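Local structure of adenylosuccinate lyase (Francisella tularensis subsp. tularensis SCHU S4, 4EEI) at residues V238-L243 with F249-G254; Q152-A157 with N329-L334; L24-A29 with L102-R107; A45-R50 with A82-F87; P407-D410 with K416-L419. The protein probably catalyses two fumarate-releasing eliminations of purine biosynthesis, splitting adenylosuccinate into AMP and fumarate and cleaving the related succinylated imidazole carboxamide ribotide. All blocks are in the same frame, centred on the assembly; numbering follows the deposited sequence.

Interaction 1 (V238-L243 with F249-G254)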
# COMPACT_ATOMS: atom_id res chain seq x y z
N VAL B 238 -19.12 -7.63 -1.28
CA VAL B 238 -19.74 -6.77 -0.27
C VAL B 238 -21.23 -6.58 -0.58
O VAL B 238 -22.07 -6.57 0.32
CB VAL B 238 -19.01 -5.41 -0.22
CG1 VAL B 238 -19.82 -4.38 0.57
CG2 VAL B 238 -17.61 -5.59 0.38
N GLU B 239 -21.55 -6.44 -1.86
CA GLU B 239 -22.95 -6.36 -2.26
C GLU B 239 -23.72 -7.60 -1.81
O GLU B 239 -24.81 -7.50 -1.23
CB GLU B 239 -23.06 -6.19 -3.78
CG GLU B 239 -24.50 -6.18 -4.30
CD GLU B 239 -25.26 -4.89 -3.99
OE1 GLU B 239 -24.61 -3.85 -3.77
OE2 GLU B 239 -26.51 -4.92 -3.98
N ILE B 240 -23.16 -8.77 -2.05
CA ILE B 240 -23.85 -9.98 -1.62
C ILE B 240 -23.96 -10.05 -0.09
O ILE B 240 -25.01 -10.43 0.45
CB ILE B 240 -23.21 -11.24 -2.22
CG1 ILE B 240 -23.43 -11.25 -3.73
CG2 ILE B 240 -23.81 -12.51 -1.62
CD1 ILE B 240 -22.50 -12.19 -4.49
N ARG B 241 -22.89 -9.67 0.61
CA ARG B 241 -22.89 -9.71 2.08
C ARG B 241 -23.96 -8.79 2.67
O ARG B 241 -24.60 -9.14 3.67
CB ARG B 241 -21.51 -9.35 2.63
CG ARG B 241 -20.44 -10.44 2.42
CD ARG B 241 -19.04 -9.88 2.66
NE ARG B 241 -18.89 -9.32 4.00
CZ ARG B 241 -17.86 -8.58 4.38
NH1 ARG B 241 -16.88 -8.30 3.53
NH2 ARG B 241 -17.81 -8.10 5.62
N HIS B 242 -24.13 -7.63 2.07
CA HIS B 242 -25.19 -6.69 2.46
C HIS B 242 -26.57 -7.29 2.27
O HIS B 242 -27.43 -7.21 3.14
CB HIS B 242 -25.12 -5.42 1.60
CG HIS B 242 -24.11 -4.42 2.05
ND1 HIS B 242 -24.00 -4.00 3.36
CD2 HIS B 242 -23.18 -3.71 1.35
CE1 HIS B 242 -23.05 -3.09 3.45
NE2 HIS B 242 -22.53 -2.91 2.25
N LEU B 243 -26.80 -7.87 1.09
CA LEU B 243 -28.11 -8.41 0.76
C LEU B 243 -28.42 -9.67 1.57
O LEU B 243 -29.58 -10.04 1.72
CB LEU B 243 -28.20 -8.70 -0.75
CG LEU B 243 -28.04 -7.51 -1.71
CD1 LEU B 243 -27.96 -8.03 -3.13
CD2 LEU B 243 -29.20 -6.53 -1.58
N PHE B 249 -31.96 -9.74 4.02
CA PHE B 249 -32.33 -11.11 3.66
C PHE B 249 -32.91 -11.26 2.25
O PHE B 249 -33.89 -11.98 2.07
CB PHE B 249 -33.27 -11.72 4.69
CG PHE B 249 -33.14 -13.21 4.82
CD1 PHE B 249 -31.89 -13.81 4.76
CD2 PHE B 249 -34.25 -14.01 4.99
CE1 PHE B 249 -31.76 -15.18 4.87
CE2 PHE B 249 -34.13 -15.38 5.10
CZ PHE B 249 -32.88 -15.97 5.04
N GLU B 250 -32.32 -10.60 1.26
CA GLU B 250 -32.84 -10.68 -0.10
C GLU B 250 -32.20 -11.83 -0.89
O GLU B 250 -32.76 -12.29 -1.89
CB GLU B 250 -32.68 -9.33 -0.81
CG GLU B 250 -33.62 -8.25 -0.24
CD GLU B 250 -33.49 -6.88 -0.90
OE1 GLU B 250 -32.67 -6.72 -1.84
OE2 GLU B 250 -34.21 -5.95 -0.46
N VAL B 251 -31.04 -12.29 -0.44
CA VAL B 251 -30.40 -13.47 -1.03
C VAL B 251 -29.78 -14.34 0.06
O VAL B 251 -29.60 -13.88 1.19
CB VAL B 251 -29.24 -13.09 -2.00
CG1 VAL B 251 -29.69 -12.09 -3.05
CG2 VAL B 251 -28.06 -12.51 -1.20
N TYR B 252 -29.46 -15.59 -0.26
CA TYR B 252 -28.56 -16.36 0.60
C TYR B 252 -27.66 -17.25 -0.25
O TYR B 252 -28.05 -17.66 -1.34
CB TYR B 252 -29.31 -17.15 1.68
CG TYR B 252 -30.27 -18.25 1.22
CD1 TYR B 252 -31.64 -18.01 1.13
CD2 TYR B 252 -29.81 -19.53 0.92
CE1 TYR B 252 -32.52 -19.01 0.74
CE2 TYR B 252 -30.68 -20.53 0.52
CZ TYR B 252 -32.03 -20.27 0.43
OH TYR B 252 -32.89 -21.27 0.04
N GLU B 253 -26.46 -17.53 0.25
CA GLU B 253 -25.56 -18.45 -0.45
C GLU B 253 -26.12 -19.85 -0.39
O GLU B 253 -26.53 -20.33 0.67
CB GLU B 253 -24.14 -18.39 0.15
CG GLU B 253 -23.40 -17.08 -0.16
CD GLU B 253 -22.00 -17.01 0.43
OE1 GLU B 253 -21.56 -17.99 1.08
OE2 GLU B 253 -21.33 -15.96 0.25
N GLY B 254 -26.16 -20.52 -1.54
CA GLY B 254 -26.78 -21.84 -1.63
C GLY B 254 -25.88 -22.93 -1.06
O GLY B 254 -24.71 -22.70 -0.76

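Interaction 2 (Q152-A157 with N329-L334)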
# COMPACT_ATOMS: atom_id res chain seq x y z
N GLN B 152 -29.84 -5.39 -12.55
CA GLN B 152 -28.84 -4.38 -12.84
C GLN B 152 -27.68 -4.44 -11.84
O GLN B 152 -26.56 -4.00 -12.14
CB GLN B 152 -29.49 -3.00 -12.86
CG GLN B 152 -28.59 -1.90 -13.36
CD GLN B 152 -29.36 -0.67 -13.77
OE1 GLN B 152 -30.36 -0.76 -14.48
NE2 GLN B 152 -28.89 0.49 -13.32
N LYS B 153 -27.92 -5.02 -10.66
CA LYS B 153 -26.83 -5.20 -9.69
C LYS B 153 -25.80 -6.15 -10.28
O LYS B 153 -24.60 -5.88 -10.28
CB LYS B 153 -27.35 -5.73 -8.36
CG LYS B 153 -28.24 -4.76 -7.58
CD LYS B 153 -28.83 -5.45 -6.35
CE LYS B 153 -29.60 -4.46 -5.45
NZ LYS B 153 -28.71 -3.39 -4.91
N PHE B 154 -26.28 -7.28 -10.79
CA PHE B 154 -25.38 -8.25 -11.39
C PHE B 154 -24.80 -7.74 -12.70
O PHE B 154 -23.67 -8.06 -13.04
CB PHE B 154 -26.11 -9.57 -11.63
CG PHE B 154 -26.55 -10.25 -10.37
CD1 PHE B 154 -25.61 -10.80 -9.51
CD2 PHE B 154 -27.89 -10.34 -10.05
CE1 PHE B 154 -26.01 -11.43 -8.34
CE2 PHE B 154 -28.30 -10.97 -8.89
CZ PHE B 154 -27.35 -11.52 -8.03
N LEU B 155 -25.58 -6.97 -13.46
CA LEU B 155 -25.09 -6.48 -14.74
C LEU B 155 -23.98 -5.46 -14.51
O LEU B 155 -23.04 -5.36 -15.30
CB LEU B 155 -26.23 -5.86 -15.57
CG LEU B 155 -25.84 -5.48 -17.00
CD1 LEU B 155 -25.61 -6.74 -17.87
CD2 LEU B 155 -26.90 -4.58 -17.64
N GLY B 156 -24.08 -4.70 -13.42
CA GLY B 156 -23.04 -3.74 -13.08
C GLY B 156 -21.72 -4.40 -12.74
O GLY B 156 -20.64 -3.85 -13.03
N ALA B 157 -21.79 -5.56 -12.11
CA ALA B 157 -20.58 -6.33 -11.85
C ALA B 157 -20.09 -6.92 -13.16
O ALA B 157 -18.89 -6.93 -13.43
CB ALA B 157 -20.86 -7.41 -10.84
N ASN B 329 -18.97 -19.99 -8.68
CA ASN B 329 -19.86 -21.00 -8.12
C ASN B 329 -20.85 -20.38 -7.13
O ASN B 329 -22.00 -20.78 -7.07
CB ASN B 329 -19.06 -22.12 -7.47
CG ASN B 329 -18.32 -22.98 -8.48
OD1 ASN B 329 -18.83 -23.27 -9.57
ND2 ASN B 329 -17.11 -23.41 -8.11
N THR B 330 -20.37 -19.41 -6.37
CA THR B 330 -21.22 -18.69 -5.41
C THR B 330 -22.34 -17.92 -6.13
O THR B 330 -23.49 -17.92 -5.69
CB THR B 330 -20.38 -17.75 -4.52
OG1 THR B 330 -19.54 -18.53 -3.67
CG2 THR B 330 -21.28 -16.89 -3.65
N ILE B 331 -22.00 -17.26 -7.24
CA ILE B 331 -23.03 -16.59 -8.04
C ILE B 331 -24.02 -17.61 -8.61
O ILE B 331 -25.24 -17.43 -8.49
CB ILE B 331 -22.40 -15.76 -9.18
CG1 ILE B 331 -21.56 -14.62 -8.62
CG2 ILE B 331 -23.50 -15.24 -10.11
CD1 ILE B 331 -22.35 -13.60 -7.82
N ASP B 332 -23.51 -18.67 -9.24
CA ASP B 332 -24.41 -19.71 -9.78
C ASP B 332 -25.38 -20.24 -8.74
O ASP B 332 -26.55 -20.47 -9.05
CB ASP B 332 -23.62 -20.90 -10.35
CG ASP B 332 -22.87 -20.56 -11.62
OD1 ASP B 332 -23.23 -19.55 -12.27
OD2 ASP B 332 -21.92 -21.30 -11.97
N ASN B 333 -24.89 -20.46 -7.52
CA ASN B 333 -25.69 -21.14 -6.51
C ASN B 333 -26.46 -20.20 -5.59
O ASN B 333 -27.22 -20.64 -4.74
CB ASN B 333 -24.81 -22.10 -5.69
CG ASN B 333 -24.27 -23.25 -6.53
OD1 ASN B 333 -24.95 -23.77 -7.40
ND2 ASN B 333 -23.03 -23.64 -6.27
N LEU B 334 -26.25 -18.90 -5.76
CA LEU B 334 -26.94 -17.89 -4.95
C LEU B 334 -28.46 -18.04 -5.06
O LEU B 334 -28.98 -18.19 -6.17
CB LEU B 334 -26.51 -16.48 -5.41
CG LEU B 334 -26.90 -15.29 -4.53
CD1 LEU B 334 -26.19 -15.39 -3.19
CD2 LEU B 334 -26.55 -13.95 -5.21

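Interaction 3 (L24-A29 with L102-R107)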
# COMPACT_ATOMS: atom_id res chain seq x y z
N LEU B 24 14.56 -25.21 -19.28
CA LEU B 24 15.12 -26.10 -20.29
C LEU B 24 14.63 -25.74 -21.69
O LEU B 24 15.41 -25.73 -22.64
CB LEU B 24 14.80 -27.56 -19.96
CG LEU B 24 15.35 -28.55 -20.99
CD1 LEU B 24 16.88 -28.49 -21.05
CD2 LEU B 24 14.89 -29.97 -20.68
N GLU B 25 13.34 -25.44 -21.81
CA GLU B 25 12.76 -25.07 -23.10
C GLU B 25 13.42 -23.80 -23.64
O GLU B 25 13.72 -23.70 -24.83
CB GLU B 25 11.25 -24.88 -22.98
CG GLU B 25 10.59 -24.52 -24.31
CD GLU B 25 9.09 -24.25 -24.20
OE1 GLU B 25 8.49 -24.55 -23.14
OE2 GLU B 25 8.51 -23.72 -25.18
N VAL B 26 13.64 -22.83 -22.76
CA VAL B 26 14.33 -21.59 -23.12
C VAL B 26 15.79 -21.82 -23.52
O VAL B 26 16.26 -21.26 -24.52
CB VAL B 26 14.21 -20.56 -21.98
CG1 VAL B 26 14.97 -19.30 -22.32
CG2 VAL B 26 12.74 -20.25 -21.74
N GLU B 27 16.51 -22.63 -22.74
CA GLU B 27 17.89 -22.97 -23.09
C GLU B 27 17.97 -23.63 -24.47
O GLU B 27 18.91 -23.38 -25.23
CB GLU B 27 18.50 -23.94 -22.06
CG GLU B 27 18.76 -23.37 -20.67
CD GLU B 27 20.08 -22.61 -20.56
OE1 GLU B 27 20.70 -22.30 -21.60
OE2 GLU B 27 20.51 -22.33 -19.41
N LEU B 28 16.99 -24.46 -24.79
CA LEU B 28 17.04 -25.21 -26.04
C LEU B 28 16.61 -24.34 -27.20
O LEU B 28 16.98 -24.59 -28.34
CB LEU B 28 16.18 -26.47 -25.95
CG LEU B 28 16.69 -27.50 -24.95
CD1 LEU B 28 15.77 -28.70 -24.89
CD2 LEU B 28 18.11 -27.91 -25.33
N ALA B 29 15.81 -23.32 -26.92
CA ALA B 29 15.42 -22.37 -27.96
C ALA B 29 16.62 -21.58 -28.48
O ALA B 29 16.83 -21.47 -29.69
CB ALA B 29 14.34 -21.42 -27.45
N LEU B 102 10.29 -17.44 -17.01
CA LEU B 102 9.26 -16.88 -16.13
C LEU B 102 8.09 -16.37 -16.96
O LEU B 102 6.94 -16.50 -16.56
CB LEU B 102 9.85 -15.74 -15.29
CG LEU B 102 8.90 -14.98 -14.37
CD1 LEU B 102 8.24 -15.94 -13.40
CD2 LEU B 102 9.68 -13.92 -13.62
N SER B 103 8.38 -15.80 -18.13
CA SER B 103 7.31 -15.34 -19.02
C SER B 103 6.44 -16.49 -19.46
O SER B 103 5.23 -16.32 -19.64
CB SER B 103 7.88 -14.63 -20.24
OG SER B 103 8.46 -13.39 -19.87
N LEU B 104 7.05 -17.66 -19.66
CA LEU B 104 6.28 -18.83 -20.07
C LEU B 104 5.36 -19.30 -18.93
O LEU B 104 4.21 -19.68 -19.17
CB LEU B 104 7.21 -19.97 -20.51
CG LEU B 104 8.25 -19.69 -21.60
CD1 LEU B 104 8.99 -20.95 -21.97
CD2 LEU B 104 7.61 -19.07 -22.84
N GLN B 105 5.85 -19.26 -17.69
CA GLN B 105 5.01 -19.59 -16.54
C GLN B 105 3.87 -18.60 -16.39
O GLN B 105 2.73 -18.99 -16.12
CB GLN B 105 5.84 -19.62 -15.26
CG GLN B 105 6.79 -20.80 -15.15
CD GLN B 105 7.70 -20.68 -13.95
OE1 GLN B 105 8.58 -19.82 -13.92
NE2 GLN B 105 7.47 -21.52 -12.95
N ILE B 106 4.17 -17.31 -16.55
CA ILE B 106 3.13 -16.29 -16.43
C ILE B 106 2.09 -16.46 -17.55
O ILE B 106 0.89 -16.34 -17.32
CB ILE B 106 3.72 -14.87 -16.46
CG1 ILE B 106 4.59 -14.62 -15.22
CG2 ILE B 106 2.61 -13.84 -16.52
CD1 ILE B 106 5.39 -13.29 -15.27
N ARG B 107 2.55 -16.77 -18.75
CA ARG B 107 1.66 -16.98 -19.88
C ARG B 107 0.68 -18.11 -19.62
O ARG B 107 -0.53 -17.99 -19.86
CB ARG B 107 2.51 -17.27 -21.13
CG ARG B 107 1.74 -17.72 -22.35
CD ARG B 107 2.12 -19.14 -22.66
NE ARG B 107 3.18 -19.26 -23.65
CZ ARG B 107 4.04 -20.27 -23.72
NH1 ARG B 107 4.01 -21.25 -22.83
NH2 ARG B 107 4.96 -20.28 -24.66
O HOH W 1 6.64 -21.80 -25.66
O HOH W 2 5.90 -23.87 -23.28

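Interaction 4 (A45-R50 with A82-F87)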
# COMPACT_ATOMS: atom_id res chain seq x y z
N ALA B 45 17.87 -30.74 -30.50
CA ALA B 45 16.86 -31.79 -30.61
C ALA B 45 17.28 -33.04 -29.83
O ALA B 45 16.45 -33.74 -29.25
CB ALA B 45 16.60 -32.13 -32.06
N GLU B 46 18.58 -33.32 -29.84
CA GLU B 46 19.14 -34.45 -29.11
C GLU B 46 18.90 -34.31 -27.61
O GLU B 46 18.43 -35.23 -26.94
CB GLU B 46 20.64 -34.54 -29.39
CG GLU B 46 21.39 -35.57 -28.56
CD GLU B 46 21.30 -36.98 -29.12
OE1 GLU B 46 20.59 -37.16 -30.14
OE2 GLU B 46 21.93 -37.89 -28.56
N ILE B 47 19.22 -33.13 -27.08
CA ILE B 47 19.07 -32.86 -25.66
C ILE B 47 17.59 -32.82 -25.28
O ILE B 47 17.19 -33.35 -24.23
CB ILE B 47 19.78 -31.54 -25.27
CG1 ILE B 47 21.29 -31.67 -25.52
CG2 ILE B 47 19.49 -31.17 -23.82
CD1 ILE B 47 22.08 -30.39 -25.23
N ARG B 48 16.77 -32.22 -26.14
CA ARG B 48 15.33 -32.15 -25.93
C ARG B 48 14.72 -33.53 -25.72
O ARG B 48 13.84 -33.71 -24.87
CB ARG B 48 14.66 -31.44 -27.11
CG ARG B 48 13.15 -31.26 -26.99
CD ARG B 48 12.59 -30.36 -28.11
NE ARG B 48 13.10 -28.99 -28.06
CZ ARG B 48 13.89 -28.43 -28.97
NH1 ARG B 48 14.27 -29.12 -30.04
NH2 ARG B 48 14.28 -27.17 -28.84
N ALA B 49 15.20 -34.52 -26.46
CA ALA B 49 14.61 -35.86 -26.43
C ALA B 49 15.00 -36.70 -25.21
O ALA B 49 14.35 -37.69 -24.90
CB ALA B 49 14.96 -36.62 -27.71
N ARG B 50 16.07 -36.30 -24.52
CA ARG B 50 16.66 -37.16 -23.50
C ARG B 50 16.72 -36.54 -22.11
O ARG B 50 16.65 -37.24 -21.10
CB ARG B 50 18.07 -37.56 -23.94
CG ARG B 50 18.14 -38.06 -25.36
CD ARG B 50 18.83 -39.40 -25.42
NE ARG B 50 20.03 -39.40 -24.59
CZ ARG B 50 21.23 -39.03 -25.02
NH1 ARG B 50 21.40 -38.62 -26.27
NH2 ARG B 50 22.27 -39.06 -24.19
N ALA B 82 30.56 -34.67 -22.77
CA ALA B 82 31.13 -33.33 -22.70
C ALA B 82 30.92 -32.60 -24.03
O ALA B 82 30.69 -31.39 -24.05
CB ALA B 82 32.60 -33.40 -22.35
N GLU B 83 31.00 -33.36 -25.12
CA GLU B 83 30.79 -32.82 -26.46
C GLU B 83 29.37 -32.28 -26.67
O GLU B 83 29.17 -31.13 -27.07
CB GLU B 83 31.10 -33.88 -27.52
CG GLU B 83 31.00 -33.39 -28.95
CD GLU B 83 32.24 -32.64 -29.41
OE1 GLU B 83 33.35 -33.00 -28.97
OE2 GLU B 83 32.10 -31.68 -30.20
N THR B 84 28.37 -33.13 -26.40
CA THR B 84 26.97 -32.76 -26.60
C THR B 84 26.56 -31.55 -25.76
O THR B 84 25.80 -30.70 -26.22
CB THR B 84 26.05 -33.95 -26.28
OG1 THR B 84 26.29 -35.00 -27.23
CG2 THR B 84 24.59 -33.53 -26.36
N GLY B 85 27.06 -31.48 -24.54
CA GLY B 85 26.67 -30.40 -23.65
C GLY B 85 27.52 -29.16 -23.81
O GLY B 85 27.34 -28.18 -23.08
N LYS B 86 28.44 -29.18 -24.77
CA LYS B 86 29.42 -28.10 -24.93
C LYS B 86 28.82 -26.69 -25.07
O LYS B 86 29.31 -25.73 -24.46
CB LYS B 86 30.34 -28.38 -26.11
CG LYS B 86 31.35 -27.28 -26.33
CD LYS B 86 32.50 -27.71 -27.22
CE LYS B 86 33.57 -26.65 -27.21
NZ LYS B 86 34.77 -26.99 -28.04
N PHE B 87 27.78 -26.57 -25.89
CA PHE B 87 27.22 -25.25 -26.17
C PHE B 87 25.97 -24.97 -25.36
O PHE B 87 25.27 -23.99 -25.60
CB PHE B 87 26.96 -25.09 -27.67
CG PHE B 87 28.22 -24.99 -28.49
CD1 PHE B 87 28.62 -26.04 -29.31
CD2 PHE B 87 29.02 -23.86 -28.41
CE1 PHE B 87 29.78 -25.95 -30.06
CE2 PHE B 87 30.18 -23.77 -29.16
CZ PHE B 87 30.56 -24.81 -29.98

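Interaction 5 (P407-D410 with K416-L419)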
# COMPACT_ATOMS: atom_id res chain seq x y z
N PRO B 407 -50.46 8.90 -14.73
CA PRO B 407 -50.48 7.43 -14.77
C PRO B 407 -50.63 6.86 -13.36
O PRO B 407 -50.13 7.44 -12.40
CB PRO B 407 -49.11 7.08 -15.35
CG PRO B 407 -48.23 8.20 -14.89
CD PRO B 407 -49.10 9.44 -14.91
N GLU B 408 -51.32 5.73 -13.26
CA GLU B 408 -51.55 5.08 -11.98
C GLU B 408 -50.25 4.50 -11.44
O GLU B 408 -49.57 3.75 -12.13
CB GLU B 408 -52.59 3.97 -12.13
CG GLU B 408 -52.94 3.26 -10.83
CD GLU B 408 -53.63 4.18 -9.84
OE1 GLU B 408 -53.49 3.95 -8.62
OE2 GLU B 408 -54.30 5.13 -10.28
N MET B 409 -49.91 4.87 -10.21
CA MET B 409 -48.68 4.40 -9.60
C MET B 409 -48.90 3.23 -8.65
O MET B 409 -48.44 3.25 -7.52
CB MET B 409 -47.96 5.55 -8.89
CG MET B 409 -47.21 6.49 -9.82
SD MET B 409 -46.34 5.62 -11.14
CE MET B 409 -44.67 5.64 -10.50
N ASP B 410 -49.62 2.22 -9.13
CA ASP B 410 -49.75 0.98 -8.39
C ASP B 410 -48.48 0.17 -8.63
O ASP B 410 -47.54 0.67 -9.24
CB ASP B 410 -50.98 0.19 -8.83
CG ASP B 410 -51.02 -0.03 -10.33
OD1 ASP B 410 -50.12 0.46 -11.03
OD2 ASP B 410 -51.96 -0.71 -10.80
N LYS B 416 -43.43 -0.26 -14.34
CA LYS B 416 -43.37 0.36 -15.66
C LYS B 416 -42.49 1.58 -15.67
O LYS B 416 -41.82 1.88 -16.66
CB LYS B 416 -44.76 0.80 -16.09
CG LYS B 416 -45.32 0.05 -17.27
CD LYS B 416 -45.68 -1.36 -16.87
CE LYS B 416 -46.43 -2.07 -17.98
NZ LYS B 416 -47.65 -2.74 -17.47
N THR B 417 -42.51 2.31 -14.56
CA THR B 417 -41.83 3.60 -14.48
C THR B 417 -40.34 3.42 -14.23
O THR B 417 -39.51 3.97 -14.95
CB THR B 417 -42.44 4.47 -13.36
OG1 THR B 417 -43.83 4.70 -13.65
CG2 THR B 417 -41.73 5.81 -13.25
N TYR B 418 -40.01 2.63 -13.22
CA TYR B 418 -38.63 2.57 -12.75
C TYR B 418 -37.78 1.54 -13.46
O TYR B 418 -36.57 1.45 -13.22
CB TYR B 418 -38.63 2.35 -11.24
CG TYR B 418 -39.17 3.54 -10.49
CD1 TYR B 418 -38.37 4.64 -10.23
CD2 TYR B 418 -40.50 3.58 -10.07
CE1 TYR B 418 -38.86 5.73 -9.55
CE2 TYR B 418 -41.00 4.68 -9.39
CZ TYR B 418 -40.17 5.75 -9.14
OH TYR B 418 -40.65 6.85 -8.46
N LEU B 419 -38.40 0.75 -14.33
CA LEU B 419 -37.67 -0.21 -15.15
C LEU B 419 -37.86 0.10 -16.64
O LEU B 419 -37.60 -0.75 -17.50
CB LEU B 419 -38.11 -1.64 -14.84
CG LEU B 419 -37.36 -2.38 -13.73
CD1 LEU B 419 -37.57 -1.75 -12.36
CD2 LEU B 419 -37.76 -3.83 -13.70

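Interaction 1 (V238-L243 with F249-G254)
The carbonyl oxygen of Leu243 takes two backbone N-H groups from the returning chain: Glu250 N lies 2.8 Å from Leu243 O, and Val251 N reaches the same Leu243 O in a weak bond of 3.4 Å. Helix 217-244, one of the long helices of the bundle that marks the fumarase/aspartase superfamily, ends at this point. The paired bonds thus tie its last turn to strand 251-252, which runs antiparallel to strand 335-336. Beside these bonds the contact is apolar. One methyl of Val251 makes both apolar touches, with CG2 resting 3.8 Å from Leu243 CB and 4.3 Å from Ile240 CG2. The Glu250 chain runs straight beyond CG (chi2 179°), carrying its carboxylate past the Leu243 side chain to salt bridges with Arg344 and Arg139, which satisfy OE2 in a buried setting. The ring of His242, directed away from the strand, meets Trp298 of two neighbouring subunits, which places this helix end at the tetramer interface. The other carboxylate oxygen, Glu250 OE1, lies 3.5 Å from the methyl Leu243 CD2.

Interaction 2 (Q152-A157 with N329-L334)
Phe154 presents the CE1-CZ rim of its ring to Leu334, whose methyl CD2 sits in the ring plane, 3.8 Å from Phe154 CZ. The contact joins helix 151-173 to the end of helix 304-333, two members of the long helical bundle at the centre of the fumarase/aspartase fold. The two side chains run at a slant to each other, and the leucine meets the rim with one methyl. Ile331 comes to the same part of the ring from an oblique direction, its CD1 lying 4.3 Å from Phe154 CE1. With the backbones well apart, at 9.3 Å between Phe154 CA and Ile331 CA, the phenylalanine has to span the gap. On the far segment Leu334 reaches the ring with its CG opposite the backbone nitrogen (chi1 -169°). Lys127, Ala128 and Thr131 of helix 94-131 also pack on the ring, while Ile331 rests on Leu236 and Ile240 of helix 217-244, so four bundle helices meet at this buried site. Lys127 additionally hydrogen-bonds the carbonyls of Ile331 and Leu334 through NZ, gripping backbone carbonyls near the C-terminal end of helix 304-333. The methyl Leu334 CD2 also touches a second ring carbon, Phe154 CE1, at 4.1 Å.

Interaction 3 (L24-A29 with L102-R107)
The apolar part of this contact is carried by one methyl, Leu104 CD1, which lies 3.8 Å from Val26 CG2. Leu104 and Val26 approach at a slant, and Val26 turns CG2 to this side because that methyl stands opposite its carbonyl carbon while CG1 lies opposite the backbone nitrogen (chi1 177°). Val26 also packs on Ile97, Ser100 and Ala101 of the same long helix and on Leu202 of helix 192-202.

Against these methyls lies the carboxylate of Glu25, with OE1 3.8 Å from Leu104 CD1. Its chain is extended, which carries the acid to the waters that bridge to Arg107.

The polar link runs through water. Water 1 donates to Glu25 OE2 at 2.7 Å and accepts from Arg107 NH2, and water 2 likewise donates to Glu25 OE1 at 2.7 Å and accepts from Arg107 NH1 at 3.3 Å. The two opposite charges are therefore bridged rather than paired directly, with Glu25 OE2 and Arg107 NH2 5.0 Å apart. Arg107 bends back at chi2 (-114°), bringing one guanidinium face near Leu104 CA, which is offset toward the edge of the group, while water 2 sits in the guanidinium plane at its edge.

Helix-to-helix packing with a water-bridged polar flank here joins helix 16-33 of the N-terminal region to helix 94-131, a long bundle helix of the fumarase/aspartase fold that begins at Ser94 of the nucleotide pocket.

Interaction 4 (A45-R50 with A82-F87)
The flat carboxylate of Glu46 pairs with Arg50, its OE2 forming a salt bridge to Arg50 NH1 at 2.5 Å, and the same side chain adds a looser touch across the contact, Glu46 CG lying 4.4 Å from Thr84 CG2. A second flat group, the Phe87 ring, lies on the far part of the turn, with Lys86 CG 4.2 Å above the centre of one face and the ring of Phe90 meeting it edge-to-face. The Ile47 and Thr84 side chains lie alongside each other, pointing opposite ways. Ile47 CG1 lies 3.9 Å from the methyl Thr84 CG2, and the branch end, Ile47 CD1, reaches Thr84 O at 3.9 Å. The methyl is turned to the helix because chi1 of Thr84 (-65°) sets CG2 opposite its own backbone nitrogen; the hydroxyl is directed elsewhere, to a hydrogen bond with Thr81 OG1. Thr84 is an inner residue of a type I beta turn from Glu83 to Lys86, closed by Lys86 N to Glu83 O at 3.1 Å. This turn belongs to the loop between helices 68-77 and 94-131 and packs against the short helix 43-50 within the N-terminal part of the lyase fold. Ile47 is backed by Leu28 and Leu31 of helix 16-33 and by Phe80. Lys86 NZ hydrogen-bonds to the carbonyl of Thr364 of a neighbouring subunit.

Interaction 5 (P407-D410 with K416-L419)
The irregular segment 407-410 leads into helix 411-418 and passes alongside its last turn, with Met409 CA and Thr417 CA 8.4 Å apart. Met409 closes that gap with its thioether. Its chain bends at chi2 (-41°) and again at chi3 (-101°), swinging the methyl CE across the Thr417 side chain at about a right angle. CE comes within 3.4 Å of Thr417 OG1 and 3.8 Å of Thr417 CB, while the sulfur SD lies 3.7 Å from the same Thr417 OG1. That hydroxyl is itself held by a hydrogen bond to the carbonyl of Gly413, one turn back in the helix. The methyl then continues to Tyr418, with Met409 CE 4.0 Å from Tyr418 CE2 in an oblique approach. One face of the tyrosine ring carries Thr417 CG2, 4.0 Å above its plane and offset toward the rim. Around Met409 pack Leu352, Phe355 and Tyr356 of helix 352-363; Thr417 and Tyr418 reach Cys188 of a neighbouring subunit. Asp410 is the N-cap, its OD1 taking the N-H of Gly413. The arrangement is that of a short N-capped helix whose lead-in residue Met409 packs its side chain on the final turn, here within the all-helical C-terminal region of this lyase.

Interactions 1 and 2 form one continuous region of the central bundle: their centres are 10 Å apart, Ile240 CD1 packs on Ile331 CD1 at 3.6 Å, and Glu239 OE2 and Lys153 NZ form a salt bridge at 2.8 Å. Interactions 3 and 4 are similarly joined at the other end of the elongated chain, where Leu28 CD2 meets Ile47 CG2 at 3.9 Å; their centres lie 18 Å apart. Interaction 5 lies in the C-terminal region, its centre 78 Å from that of interaction 4. None of the five lines the nucleotide pocket. In interaction 3, the Val26 side chain is about 13 Å from bound AMP, and in interaction 5 that of Tyr418 is about 12 Å from bound succinate.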